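Local coordinates for putative exported protein (Bacteroides fragilis, PDB 4RAA), which is of unknown function but folds as a six-bladed beta-propeller of the YWTD superfamily and is probably exported by the bacterium, at residues R47-C52 with N96-I101; V111-A116 with S164-I169; N145-T150 with G180-P185; L230-K235 with I249-I254; G279-D282 with R287-N290. One frame throughout, in Å; residues are numbered along the deposited sequence.

Interaction 1: R47-C52 with N96-I101; sequences RELNNC and NNKNYI
Leu49 and Ile101 meet through their terminal methyls: Leu49 CD2 lies 3.8 Å from Ile101 CD1, and the two side chains run at a slant to one another. Leu49 reaches Ile101 because its CG stands opposite the backbone N (chi1 177°), which carries both methyls across the gap. Its other branch, CD1, comes within 4.4 Å of Lys98 CD, so the aliphatic part of the extended lysine chain borders the outer side of the contact. Both hydrophobic residues are buried, whereas Lys98 is exposed. One layer out, Leu49 and Ile101 both pack on Leu54, and Leu49 also touches Val94. The backbone of Leu49 closes the two-residue turn of a beta hairpin, over Asn50 and Asn51: Leu49 N donates to Cys52 O at 3.1 Å, and a weak bond returns from Cys52 N to Leu49 O. Ile101 is fixed by a backbone bond to Tyr114 in the adjacent strand. The hairpin pairs strands 45-49 and 52-57, while residues 96-101 lead into strand 100-105 after strand 85-94. The contact thus joins a hairpin turn and a neighbouring loop at one rim of the propeller, consistent with packing between adjacent blades.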
# COMPACT_ATOMS: atom_id res chain seq x y z
N ARG A 47 17.52 11.75 -12.85
CA ARG A 47 17.61 12.39 -11.54
C ARG A 47 18.94 12.07 -10.85
O ARG A 47 19.44 10.96 -10.99
CB ARG A 47 16.49 11.90 -10.60
CG ARG A 47 15.05 12.14 -11.06
CD ARG A 47 14.72 13.62 -11.16
NE ARG A 47 13.30 13.86 -11.46
CZ ARG A 47 12.77 15.01 -11.93
NH1 ARG A 47 13.54 16.08 -12.21
NH2 ARG A 47 11.45 15.09 -12.14
N GLU A 48 19.49 13.04 -10.11
CA GLU A 48 20.72 12.85 -9.32
C GLU A 48 20.35 12.17 -8.01
O GLU A 48 19.26 12.36 -7.50
CB GLU A 48 21.41 14.18 -8.96
CG GLU A 48 21.90 15.05 -10.11
CD GLU A 48 22.78 16.21 -9.62
OE1 GLU A 48 23.86 15.96 -9.05
OE2 GLU A 48 22.40 17.39 -9.83
N LEU A 49 21.28 11.39 -7.46
CA LEU A 49 21.11 10.73 -6.15
C LEU A 49 22.49 10.31 -5.66
O LEU A 49 23.05 9.32 -6.16
CB LEU A 49 20.17 9.53 -6.24
CG LEU A 49 19.97 8.69 -4.96
CD1 LEU A 49 19.40 9.55 -3.84
CD2 LEU A 49 19.09 7.49 -5.24
N ASN A 50 23.03 11.05 -4.68
CA ASN A 50 24.40 10.86 -4.17
C ASN A 50 25.30 11.20 -5.38
O ASN A 50 25.07 12.24 -6.00
CB ASN A 50 24.59 9.46 -3.55
CG ASN A 50 23.45 9.05 -2.61
OD1 ASN A 50 23.05 7.89 -2.60
ND2 ASN A 50 22.90 10.01 -1.86
N ASN A 51 26.28 10.36 -5.74
CA ASN A 51 27.07 10.57 -6.96
C ASN A 51 26.69 9.53 -8.02
O ASN A 51 27.55 8.85 -8.61
CB ASN A 51 28.59 10.63 -6.67
CG ASN A 51 29.05 12.02 -6.22
OD1 ASN A 51 28.25 12.86 -5.80
ND2 ASN A 51 30.36 12.26 -6.33
N CYS A 52 25.38 9.44 -8.27
CA CYS A 52 24.81 8.52 -9.26
C CYS A 52 23.71 9.20 -10.07
O CYS A 52 23.14 10.22 -9.65
CB CYS A 52 24.27 7.25 -8.59
SG CYS A 52 25.51 6.20 -7.81
N ASN A 96 12.10 13.09 0.13
CA ASN A 96 12.90 14.20 0.67
C ASN A 96 14.03 13.74 1.62
O ASN A 96 15.11 14.32 1.59
CB ASN A 96 12.01 15.24 1.36
CG ASN A 96 10.98 15.88 0.41
OD1 ASN A 96 11.10 15.83 -0.82
ND2 ASN A 96 9.95 16.48 1.00
N ASN A 97 13.78 12.70 2.41
CA ASN A 97 14.79 12.13 3.33
C ASN A 97 15.80 11.18 2.70
O ASN A 97 16.77 10.83 3.36
CB ASN A 97 14.10 11.39 4.49
CG ASN A 97 13.24 12.28 5.34
OD1 ASN A 97 13.47 13.49 5.45
ND2 ASN A 97 12.24 11.69 5.98
N LYS A 98 15.58 10.75 1.46
CA LYS A 98 16.44 9.79 0.75
C LYS A 98 16.46 8.42 1.44
O LYS A 98 17.51 7.91 1.80
CB LYS A 98 17.85 10.37 0.48
CG LYS A 98 17.80 11.66 -0.32
CD LYS A 98 19.14 12.35 -0.47
CE LYS A 98 18.93 13.72 -1.12
NZ LYS A 98 20.20 14.47 -1.30
N ASN A 99 15.25 7.89 1.67
CA ASN A 99 15.01 6.55 2.22
C ASN A 99 14.62 5.60 1.08
O ASN A 99 15.15 4.49 1.00
CB ASN A 99 13.84 6.53 3.20
CG ASN A 99 14.05 7.41 4.40
OD1 ASN A 99 13.20 8.25 4.72
ND2 ASN A 99 15.18 7.24 5.09
N TYR A 100 13.67 6.04 0.23
CA TYR A 100 13.15 5.23 -0.86
C TYR A 100 13.07 5.89 -2.22
O TYR A 100 13.02 7.11 -2.32
CB TYR A 100 11.74 4.74 -0.50
CG TYR A 100 10.62 5.79 -0.44
CD1 TYR A 100 9.96 6.21 -1.61
CD2 TYR A 100 10.18 6.32 0.79
CE1 TYR A 100 8.92 7.13 -1.56
CE2 TYR A 100 9.14 7.25 0.85
CZ TYR A 100 8.50 7.65 -0.33
OH TYR A 100 7.47 8.57 -0.32
N ILE A 101 12.99 5.03 -3.24
CA ILE A 101 12.77 5.40 -4.64
C ILE A 101 11.44 4.73 -5.02
O ILE A 101 11.34 3.50 -4.99
CB ILE A 101 13.90 4.92 -5.58
CG1 ILE A 101 15.23 5.59 -5.22
CG2 ILE A 101 13.55 5.21 -7.04
CD1 ILE A 101 16.44 4.85 -5.76

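Interaction 2: V111-A116 with S164-I169; sequences VLYYNA and SLFDII
Phe166, Tyr113 and Val111 make this buried contact, with Phe166 contributing the largest share. The phenylalanine and tyrosine side chains approach from opposite directions. The tyrosine hydroxyl arrives at the edge of the phenylalanine ring, near its plane: Tyr113 OH is 3.3 Å from Phe166 CZ and 3.6 Å from Phe166 CE1, an edge approach consistent with an oxygen beside ring C-H groups. Val111 adds a looser apolar touch, its CG2 being 4.2 Å from Phe166 CZ. Val111 and Tyr113 are two residues apart in an extended strand, and their side chains consequently leave the same face of the sheet, where one ring meets both. Phe166 belongs to the turn before strand 168-174 and has a positive phi of 87°; with CG opposite the carbonyl carbon (chi1 -50°), its ring extends toward the strand. Arg125 makes a cation-pi contact with the Phe166 ring and Trp144 packs edge-to-face with it, while Tyr113 is stacked on Tyr123. Arg126 of the second subunit packs on Phe166 and forms a salt bridge with Asp167, and a phosphate ion, probably from the crystallisation liquor, lies about 4 Å from the Phe166 side chain. The contact bridges two sheets of the beta-propeller, consistent with neighbouring blades: strand 110-115 runs between strands 100-105 and 121-126, and the Phe166 turn joins strands 157-162 and 168-174 of the following four-stranded sheet, close to the dimer interface.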
# COMPACT_ATOMS: atom_id res chain seq x y z
N VAL A 111 2.46 1.25 -7.52
CA VAL A 111 3.61 2.06 -7.14
C VAL A 111 4.57 1.08 -6.49
O VAL A 111 4.16 0.35 -5.59
CB VAL A 111 3.23 3.11 -6.06
CG1 VAL A 111 4.41 4.02 -5.75
CG2 VAL A 111 2.05 3.95 -6.52
N LEU A 112 5.83 1.06 -6.91
CA LEU A 112 6.83 0.15 -6.32
C LEU A 112 7.88 0.97 -5.60
O LEU A 112 8.44 1.91 -6.18
CB LEU A 112 7.46 -0.76 -7.37
CG LEU A 112 6.44 -1.56 -8.20
CD1 LEU A 112 6.11 -0.85 -9.51
CD2 LEU A 112 6.94 -2.96 -8.49
N TYR A 113 8.13 0.62 -4.33
CA TYR A 113 9.09 1.29 -3.47
C TYR A 113 10.34 0.43 -3.35
O TYR A 113 10.26 -0.74 -3.00
CB TYR A 113 8.48 1.55 -2.08
CG TYR A 113 7.30 2.49 -2.12
CD1 TYR A 113 6.03 2.04 -2.53
CD2 TYR A 113 7.43 3.84 -1.77
CE1 TYR A 113 4.94 2.92 -2.58
CE2 TYR A 113 6.36 4.72 -1.82
CZ TYR A 113 5.11 4.26 -2.23
OH TYR A 113 4.04 5.12 -2.28
N TYR A 114 11.48 1.03 -3.68
CA TYR A 114 12.80 0.41 -3.57
C TYR A 114 13.64 1.25 -2.60
O TYR A 114 13.33 2.41 -2.34
CB TYR A 114 13.48 0.36 -4.93
CG TYR A 114 12.73 -0.43 -5.98
CD1 TYR A 114 12.93 -1.81 -6.13
CD2 TYR A 114 11.82 0.19 -6.83
CE1 TYR A 114 12.24 -2.54 -7.10
CE2 TYR A 114 11.13 -0.53 -7.81
CZ TYR A 114 11.34 -1.89 -7.94
OH TYR A 114 10.65 -2.58 -8.89
N ASN A 115 14.70 0.64 -2.06
CA ASN A 115 15.63 1.30 -1.12
C ASN A 115 16.49 2.31 -1.87
O ASN A 115 17.06 1.97 -2.91
CB ASN A 115 16.53 0.25 -0.45
CG ASN A 115 17.31 0.78 0.73
OD1 ASN A 115 18.25 1.54 0.57
ND2 ASN A 115 16.95 0.33 1.93
N ALA A 116 16.59 3.53 -1.35
CA ALA A 116 17.40 4.59 -1.98
C ALA A 116 18.90 4.34 -1.90
O ALA A 116 19.64 4.83 -2.74
CB ALA A 116 17.07 5.95 -1.39
N SER A 164 0.54 11.06 2.86
CA SER A 164 1.40 9.86 2.85
C SER A 164 0.66 8.59 2.35
O SER A 164 1.11 7.88 1.47
CB SER A 164 1.89 9.66 4.31
OG SER A 164 2.55 8.43 4.55
N LEU A 165 -0.54 8.40 2.90
CA LEU A 165 -1.37 7.21 2.69
C LEU A 165 -2.22 7.21 1.39
O LEU A 165 -2.87 6.21 1.10
CB LEU A 165 -2.25 7.06 3.97
CG LEU A 165 -2.92 5.77 4.44
CD1 LEU A 165 -1.91 4.65 4.60
CD2 LEU A 165 -3.62 6.01 5.77
N PHE A 166 -2.19 8.31 0.62
CA PHE A 166 -2.93 8.53 -0.66
C PHE A 166 -4.38 9.08 -0.54
O PHE A 166 -5.08 9.18 -1.56
CB PHE A 166 -2.95 7.33 -1.66
CG PHE A 166 -1.61 6.69 -1.97
CD1 PHE A 166 -0.37 7.36 -1.81
CD2 PHE A 166 -1.61 5.42 -2.59
CE1 PHE A 166 0.82 6.72 -2.17
CE2 PHE A 166 -0.42 4.80 -2.96
CZ PHE A 166 0.79 5.44 -2.75
N ASP A 167 -4.83 9.43 0.66
CA ASP A 167 -6.15 10.07 0.83
C ASP A 167 -6.01 11.51 0.29
O ASP A 167 -5.02 12.19 0.59
CB ASP A 167 -6.60 10.07 2.30
CG ASP A 167 -6.85 8.67 2.84
OD1 ASP A 167 -7.16 7.74 2.06
OD2 ASP A 167 -6.76 8.50 4.08
N ILE A 168 -7.00 11.95 -0.49
CA ILE A 168 -6.97 13.26 -1.16
C ILE A 168 -7.13 14.39 -0.16
O ILE A 168 -8.11 14.41 0.58
CB ILE A 168 -8.06 13.37 -2.28
CG1 ILE A 168 -7.79 12.33 -3.39
CG2 ILE A 168 -8.13 14.79 -2.86
CD1 ILE A 168 -8.91 12.15 -4.40
N ILE A 169 -6.17 15.34 -0.16
CA ILE A 169 -6.23 16.54 0.70
C ILE A 169 -6.93 17.65 -0.06
O ILE A 169 -7.91 18.21 0.45
CB ILE A 169 -4.83 16.99 1.19
CG1 ILE A 169 -4.21 15.89 2.07
CG2 ILE A 169 -4.93 18.30 1.99
CD1 ILE A 169 -2.77 16.13 2.47

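Interaction 3: N145-T150 with G180-P185; sequences NSREYT and GYTTGP
Two irregular loops on the surface of the propeller meet where Tyr149 covers Gly180 and Arg147 reaches for Thr182. The first loop links strands 142-145 and 157-162, and the second runs from strand 168-174 to strand 189-192. Gly180 CA sits over one face of the tyrosine ring, 3.6 Å from the centroid of Tyr149 and 16° off the ring normal, a CH-pi contact. Tyr149 presents that face because its CG stands between the backbone N and the carbonyl carbon (chi1 50°). On the opposite face, toward the rim of the ring, lies the methyl CG2 of Thr150. The arginine arm comes in roughly perpendicular to the threonine side chain. It bends at its third torsion, bringing Arg147 NH2 to 3.5 Å from Thr182 OG1 in a weak hydrogen bond with an N-H...O angle of 134°. Further back, the carbonyl of Arg147 is bound by Ser130 OG, and that of Tyr181 by Tyr244 OH. Crystal neighbours touch all four contacting residues, so their conformations may partly reflect the lattice. A dispersive glycine-tyrosine contact and one long, bent polar bond suggest modest cohesion between the loops, each of which also has hydrogen bonds to other parts of the chain.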
# COMPACT_ATOMS: atom_id res chain seq x y z
N ASN A 145 -0.52 13.97 -10.77
CA ASN A 145 -1.30 14.52 -11.87
C ASN A 145 -2.56 13.65 -12.00
O ASN A 145 -2.54 12.49 -11.59
CB ASN A 145 -0.49 14.61 -13.19
CG ASN A 145 -0.31 13.27 -13.90
OD1 ASN A 145 0.08 12.26 -13.30
ND2 ASN A 145 -0.56 13.26 -15.20
N SER A 146 -3.64 14.23 -12.54
CA SER A 146 -4.92 13.52 -12.76
C SER A 146 -5.15 13.18 -14.24
O SER A 146 -5.45 14.07 -15.03
CB SER A 146 -6.09 14.38 -12.25
OG SER A 146 -7.35 13.89 -12.72
N ARG A 147 -5.03 11.89 -14.59
CA ARG A 147 -5.30 11.40 -15.96
C ARG A 147 -6.72 10.82 -16.09
O ARG A 147 -6.91 9.74 -16.68
CB ARG A 147 -4.23 10.38 -16.40
CG ARG A 147 -2.82 10.94 -16.44
CD ARG A 147 -1.86 10.12 -17.30
NE ARG A 147 -2.13 10.23 -18.74
CZ ARG A 147 -2.81 9.36 -19.51
NH1 ARG A 147 -3.35 8.24 -19.01
NH2 ARG A 147 -2.97 9.62 -20.82
N GLU A 148 -7.72 11.53 -15.56
CA GLU A 148 -9.13 11.12 -15.63
C GLU A 148 -9.98 12.15 -16.37
O GLU A 148 -9.70 13.35 -16.32
CB GLU A 148 -9.72 10.87 -14.23
CG GLU A 148 -9.11 9.68 -13.51
CD GLU A 148 -9.89 9.17 -12.30
OE1 GLU A 148 -11.01 9.66 -12.01
OE2 GLU A 148 -9.39 8.23 -11.64
N TYR A 149 -11.01 11.65 -17.05
CA TYR A 149 -11.97 12.45 -17.86
C TYR A 149 -13.45 11.99 -17.74
O TYR A 149 -14.32 12.49 -18.47
CB TYR A 149 -11.52 12.42 -19.34
CG TYR A 149 -11.24 11.02 -19.85
CD1 TYR A 149 -9.97 10.44 -19.66
CD2 TYR A 149 -12.23 10.27 -20.48
CE1 TYR A 149 -9.70 9.14 -20.11
CE2 TYR A 149 -11.97 8.97 -20.94
CZ TYR A 149 -10.70 8.41 -20.76
OH TYR A 149 -10.42 7.14 -21.20
N THR A 150 -13.74 11.13 -16.76
CA THR A 150 -15.03 10.47 -16.56
C THR A 150 -15.93 11.28 -15.59
O THR A 150 -15.79 12.50 -15.48
CB THR A 150 -14.76 9.02 -16.10
OG1 THR A 150 -14.12 9.04 -14.81
CG2 THR A 150 -13.84 8.28 -17.10
N GLY A 180 -9.83 12.00 -23.32
CA GLY A 180 -9.01 10.81 -23.15
C GLY A 180 -7.64 10.99 -23.78
O GLY A 180 -6.69 10.30 -23.38
N TYR A 181 -7.53 11.92 -24.74
CA TYR A 181 -6.30 12.21 -25.48
C TYR A 181 -5.56 13.41 -24.85
O TYR A 181 -6.14 14.49 -24.74
CB TYR A 181 -6.65 12.47 -26.95
CG TYR A 181 -7.37 11.31 -27.61
CD1 TYR A 181 -6.66 10.24 -28.16
CD2 TYR A 181 -8.78 11.27 -27.68
CE1 TYR A 181 -7.30 9.16 -28.75
CE2 TYR A 181 -9.43 10.18 -28.29
CZ TYR A 181 -8.69 9.13 -28.82
OH TYR A 181 -9.31 8.06 -29.41
N THR A 182 -4.31 13.18 -24.44
CA THR A 182 -3.40 14.19 -23.84
C THR A 182 -2.36 14.59 -24.87
O THR A 182 -1.89 13.73 -25.61
CB THR A 182 -2.62 13.59 -22.65
OG1 THR A 182 -3.52 12.91 -21.78
CG2 THR A 182 -1.84 14.69 -21.88
N THR A 183 -1.94 15.85 -24.86
CA THR A 183 -0.98 16.34 -25.86
C THR A 183 0.42 16.67 -25.34
O THR A 183 1.39 16.44 -26.06
CB THR A 183 -1.52 17.56 -26.65
OG1 THR A 183 -0.62 17.86 -27.73
CG2 THR A 183 -1.73 18.81 -25.77
N GLY A 184 0.52 17.22 -24.13
CA GLY A 184 1.81 17.65 -23.56
C GLY A 184 2.76 16.54 -23.17
O GLY A 184 2.55 15.39 -23.56
N PRO A 185 3.83 16.85 -22.41
CA PRO A 185 4.78 15.81 -21.97
C PRO A 185 4.17 14.93 -20.90
O PRO A 185 3.17 15.30 -20.29
CB PRO A 185 5.94 16.61 -21.39
CG PRO A 185 5.30 17.84 -20.87
CD PRO A 185 4.20 18.17 -21.84

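Interaction 4: L230-K235 with I249-I254; sequences LDFLNK and IQSDYI
Phe232 and Tyr253 form a T-shaped (edge-to-face) aromatic pair in the helical excursion between strands 213-222 and 254-261 of the propeller. The edge of the tyrosine points at the phenylalanine face, with the ring centroids of Phe232 and Tyr253 5.0 Å apart and their planes at 63°. Phe232 projects from helix 230-237 with CG anti to the backbone N (chi1 -179°), which swings the ring out from the helix toward residues 251-253 and brings one of its faces to the tyrosine. The tyrosine CG is anti to its carbonyl carbon (chi1 -69°), and the two side chains run alongside each other in opposed senses. Ser251 meets the far end of the phenylalanine ring, its CB 3.8 Å from Phe232 CZ. The serine OG hydrogen-bonds to Leu248 O in the last turn of helix 245-250; the hydroxyl near the ring thereby has a polar partner. The backbone carbonyl of neighbouring Asp252 is held by Thr225 OG1. Within the aromatic pair, Tyr253 CE2 sits over the phenylalanine face, displaced toward its rim, 3.6 Å from Phe232 CD2.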
# COMPACT_ATOMS: atom_id res chain seq x y z
N LEU A 230 -10.02 27.26 -26.20
CA LEU A 230 -10.93 26.20 -25.73
C LEU A 230 -11.88 25.76 -26.85
O LEU A 230 -12.16 24.57 -26.98
CB LEU A 230 -11.71 26.67 -24.50
CG LEU A 230 -12.64 25.67 -23.79
CD1 LEU A 230 -11.88 24.41 -23.39
CD2 LEU A 230 -13.29 26.32 -22.58
N ASP A 231 -12.35 26.72 -27.66
CA ASP A 231 -13.25 26.45 -28.80
C ASP A 231 -12.60 25.61 -29.89
O ASP A 231 -13.25 24.72 -30.45
CB ASP A 231 -13.80 27.76 -29.41
CG ASP A 231 -14.74 28.50 -28.47
OD1 ASP A 231 -14.91 28.07 -27.31
OD2 ASP A 231 -15.31 29.52 -28.88
N PHE A 232 -11.34 25.92 -30.21
CA PHE A 232 -10.58 25.15 -31.20
C PHE A 232 -10.45 23.68 -30.78
O PHE A 232 -10.58 22.78 -31.62
CB PHE A 232 -9.20 25.75 -31.44
CG PHE A 232 -8.38 25.00 -32.46
CD1 PHE A 232 -7.57 23.92 -32.07
CD2 PHE A 232 -8.45 25.35 -33.80
CE1 PHE A 232 -6.82 23.22 -33.01
CE2 PHE A 232 -7.70 24.66 -34.75
CZ PHE A 232 -6.88 23.59 -34.35
N LEU A 233 -10.17 23.45 -29.48
CA LEU A 233 -10.04 22.10 -28.91
C LEU A 233 -11.35 21.31 -28.99
O LEU A 233 -11.37 20.20 -29.53
CB LEU A 233 -9.54 22.15 -27.46
CG LEU A 233 -8.10 22.62 -27.22
CD1 LEU A 233 -7.85 22.89 -25.75
CD2 LEU A 233 -7.08 21.61 -27.75
N ASN A 234 -12.44 21.89 -28.49
CA ASN A 234 -13.77 21.23 -28.54
C ASN A 234 -14.31 20.92 -29.94
O ASN A 234 -14.95 19.88 -30.13
CB ASN A 234 -14.82 22.05 -27.77
CG ASN A 234 -14.62 21.99 -26.27
OD1 ASN A 234 -14.44 20.90 -25.70
ND2 ASN A 234 -14.68 23.13 -25.61
N LYS A 235 -14.05 21.80 -30.91
CA LYS A 235 -14.48 21.59 -32.30
C LYS A 235 -13.71 20.43 -32.95
O LYS A 235 -14.32 19.53 -33.53
CB LYS A 235 -14.36 22.89 -33.13
CG LYS A 235 -14.63 22.78 -34.64
CD LYS A 235 -15.98 22.13 -34.99
CE LYS A 235 -16.13 21.82 -36.47
NZ LYS A 235 -16.25 23.04 -37.31
N ILE A 249 -1.81 19.84 -34.97
CA ILE A 249 -0.53 19.91 -35.70
C ILE A 249 -0.66 20.67 -37.03
O ILE A 249 0.30 21.33 -37.45
CB ILE A 249 0.11 18.49 -35.80
CG1 ILE A 249 0.69 18.15 -34.41
CG2 ILE A 249 1.21 18.40 -36.85
CD1 ILE A 249 1.13 16.72 -34.22
N GLN A 250 -1.83 20.61 -37.67
CA GLN A 250 -2.10 21.36 -38.91
C GLN A 250 -2.22 22.87 -38.70
O GLN A 250 -2.07 23.62 -39.66
CB GLN A 250 -3.39 20.87 -39.60
CG GLN A 250 -3.47 19.39 -39.93
CD GLN A 250 -2.27 18.88 -40.72
OE1 GLN A 250 -1.70 17.84 -40.39
NE2 GLN A 250 -1.88 19.62 -41.74
N SER A 251 -2.51 23.31 -37.47
CA SER A 251 -2.69 24.74 -37.16
C SER A 251 -1.40 25.46 -36.81
O SER A 251 -0.36 24.84 -36.55
CB SER A 251 -3.68 24.91 -35.99
OG SER A 251 -3.15 24.38 -34.79
N ASP A 252 -1.50 26.79 -36.80
CA ASP A 252 -0.41 27.68 -36.41
C ASP A 252 -0.16 27.68 -34.90
O ASP A 252 0.89 28.18 -34.48
CB ASP A 252 -0.69 29.12 -36.88
CG ASP A 252 -0.69 29.27 -38.41
OD1 ASP A 252 0.21 28.74 -39.09
OD2 ASP A 252 -1.59 29.97 -38.93
N TYR A 253 -1.09 27.15 -34.09
CA TYR A 253 -0.96 27.07 -32.61
C TYR A 253 0.22 26.23 -32.13
O TYR A 253 0.85 25.53 -32.92
CB TYR A 253 -2.23 26.47 -31.97
CG TYR A 253 -3.49 27.31 -32.03
CD1 TYR A 253 -3.60 28.52 -31.31
CD2 TYR A 253 -4.62 26.86 -32.73
CE1 TYR A 253 -4.78 29.27 -31.32
CE2 TYR A 253 -5.79 27.61 -32.75
CZ TYR A 253 -5.88 28.81 -32.05
OH TYR A 253 -7.05 29.52 -32.09
N ILE A 254 0.51 26.32 -30.83
CA ILE A 254 1.57 25.52 -30.19
C ILE A 254 1.03 24.10 -29.98
O ILE A 254 0.13 23.88 -29.16
CB ILE A 254 2.07 26.12 -28.85
CG1 ILE A 254 2.80 27.44 -29.13
CG2 ILE A 254 3.01 25.15 -28.13
CD1 ILE A 254 3.07 28.29 -27.90

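Interaction 5: G279-D282 with R287-N290; sequences GLYD and RTYN
Tyr289 O accepts a hydrogen bond from Leu280 N at 2.8 Å, and the same oxygen also meets Gly279 CA at 3.4 Å in a CA-H...O contact. The residues lie in a beta hairpin, strands 275-282 and 287-292, at one side of a four-stranded antiparallel propeller sheet. Leu280 O is gripped likewise: Tyr289 N binds it at 2.9 Å, and Thr288 CA approaches it to 3.3 Å. Leu280 with Tyr289 and Asp282 with Arg287 are hydrogen-bonded pairs. In the latter, Asp282 N donates to Arg287 O at 3.0 Å, while the return bond from Arg287 N is weak. In the non-hydrogen-bonded pairs, Gly279 with Asn290 and Tyr281 with Thr288, the side chains of Asn290, Tyr281 and Thr288 leave the sheet on the side opposite to Leu280 and Tyr289, and Tyr281 and Thr288 pack there against Ile11 of strand 10-13. Ile24 of helix 21-24 covers Leu280 and Tyr289. The amide of Asn290 is held by Tyr270 OH and Glu15 O, and Thr288 OG1 by Ser12 O. CG2 of Thr288 stands anti to the carbonyl carbon, which aims it across the hairpin to lie 3.7 Å from Tyr281 CD1.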
# COMPACT_ATOMS: atom_id res chain seq x y z
N GLY A 279 13.42 27.53 -26.79
CA GLY A 279 13.56 28.85 -26.20
C GLY A 279 14.41 28.74 -24.95
O GLY A 279 14.07 27.96 -24.04
N LEU A 280 15.50 29.50 -24.90
CA LEU A 280 16.43 29.53 -23.76
C LEU A 280 16.15 30.84 -23.04
O LEU A 280 16.04 31.86 -23.71
CB LEU A 280 17.88 29.50 -24.27
CG LEU A 280 18.21 28.53 -25.42
CD1 LEU A 280 19.64 28.70 -25.93
CD2 LEU A 280 17.97 27.09 -25.00
N TYR A 281 16.02 30.81 -21.71
CA TYR A 281 15.85 32.02 -20.89
C TYR A 281 16.97 32.08 -19.85
O TYR A 281 17.15 31.12 -19.10
CB TYR A 281 14.48 32.05 -20.21
CG TYR A 281 14.29 33.21 -19.25
CD1 TYR A 281 14.27 34.53 -19.70
CD2 TYR A 281 14.13 32.99 -17.87
CE1 TYR A 281 14.10 35.60 -18.81
CE2 TYR A 281 13.97 34.05 -16.99
CZ TYR A 281 13.95 35.35 -17.46
OH TYR A 281 13.79 36.39 -16.58
N ASP A 282 17.73 33.19 -19.84
CA ASP A 282 18.82 33.41 -18.87
C ASP A 282 18.24 34.27 -17.78
O ASP A 282 18.02 35.47 -17.99
CB ASP A 282 20.04 34.09 -19.52
CG ASP A 282 21.21 34.32 -18.54
OD1 ASP A 282 21.10 34.03 -17.32
OD2 ASP A 282 22.27 34.79 -19.01
N ARG A 287 17.14 37.58 -20.41
CA ARG A 287 17.13 37.57 -21.88
C ARG A 287 16.71 36.23 -22.46
O ARG A 287 17.13 35.19 -21.97
CB ARG A 287 18.51 37.96 -22.40
CG ARG A 287 18.81 39.45 -22.20
CD ARG A 287 20.02 39.94 -22.99
NE ARG A 287 19.98 39.53 -24.40
CZ ARG A 287 20.81 39.95 -25.36
NH1 ARG A 287 21.73 40.88 -25.13
NH2 ARG A 287 20.67 39.46 -26.58
N THR A 288 15.87 36.28 -23.51
CA THR A 288 15.40 35.09 -24.23
C THR A 288 16.09 34.93 -25.58
O THR A 288 16.49 35.91 -26.17
CB THR A 288 13.89 35.13 -24.49
OG1 THR A 288 13.57 36.29 -25.28
CG2 THR A 288 13.11 35.13 -23.18
N TYR A 289 16.21 33.68 -26.02
CA TYR A 289 16.81 33.31 -27.31
C TYR A 289 16.03 32.13 -27.85
O TYR A 289 15.96 31.11 -27.17
CB TYR A 289 18.29 32.91 -27.16
CG TYR A 289 19.17 33.91 -26.46
CD1 TYR A 289 19.29 33.90 -25.06
CD2 TYR A 289 19.91 34.85 -27.18
CE1 TYR A 289 20.11 34.81 -24.41
CE2 TYR A 289 20.73 35.78 -26.53
CZ TYR A 289 20.83 35.75 -25.15
OH TYR A 289 21.63 36.67 -24.49
N ASN A 290 15.47 32.25 -29.06
CA ASN A 290 14.65 31.20 -29.67
C ASN A 290 15.30 30.65 -30.93
O ASN A 290 15.75 31.42 -31.77
CB ASN A 290 13.28 31.78 -30.01
CG ASN A 290 12.25 30.70 -30.31
OD1 ASN A 290 11.95 29.88 -29.46
ND2 ASN A 290 11.69 30.72 -31.50

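Interactions 1 and 2 are buried and directly joined: strands 100-105 and 110-115 are neighbours in one sheet, where Asn99 O and Ala116 N probably hydrogen-bond. Interaction 1 is aliphatic; interaction 2 is largely aromatic and lies beside the second subunit. Interactions 3 and 4 are surface contacts of loops and short helices, about 17 Å apart between centres, and each involve a tyrosine ring, one beneath a glycine CA and the other edge-on to a phenylalanine; interaction 3 also has a weak polar bond. Interaction 5 is partly buried and differs in kind, since regular backbone hydrogen bonds hold its hairpin within a single sheet. It lies across the chain's centre from interaction 2, about 37 Å away between centres.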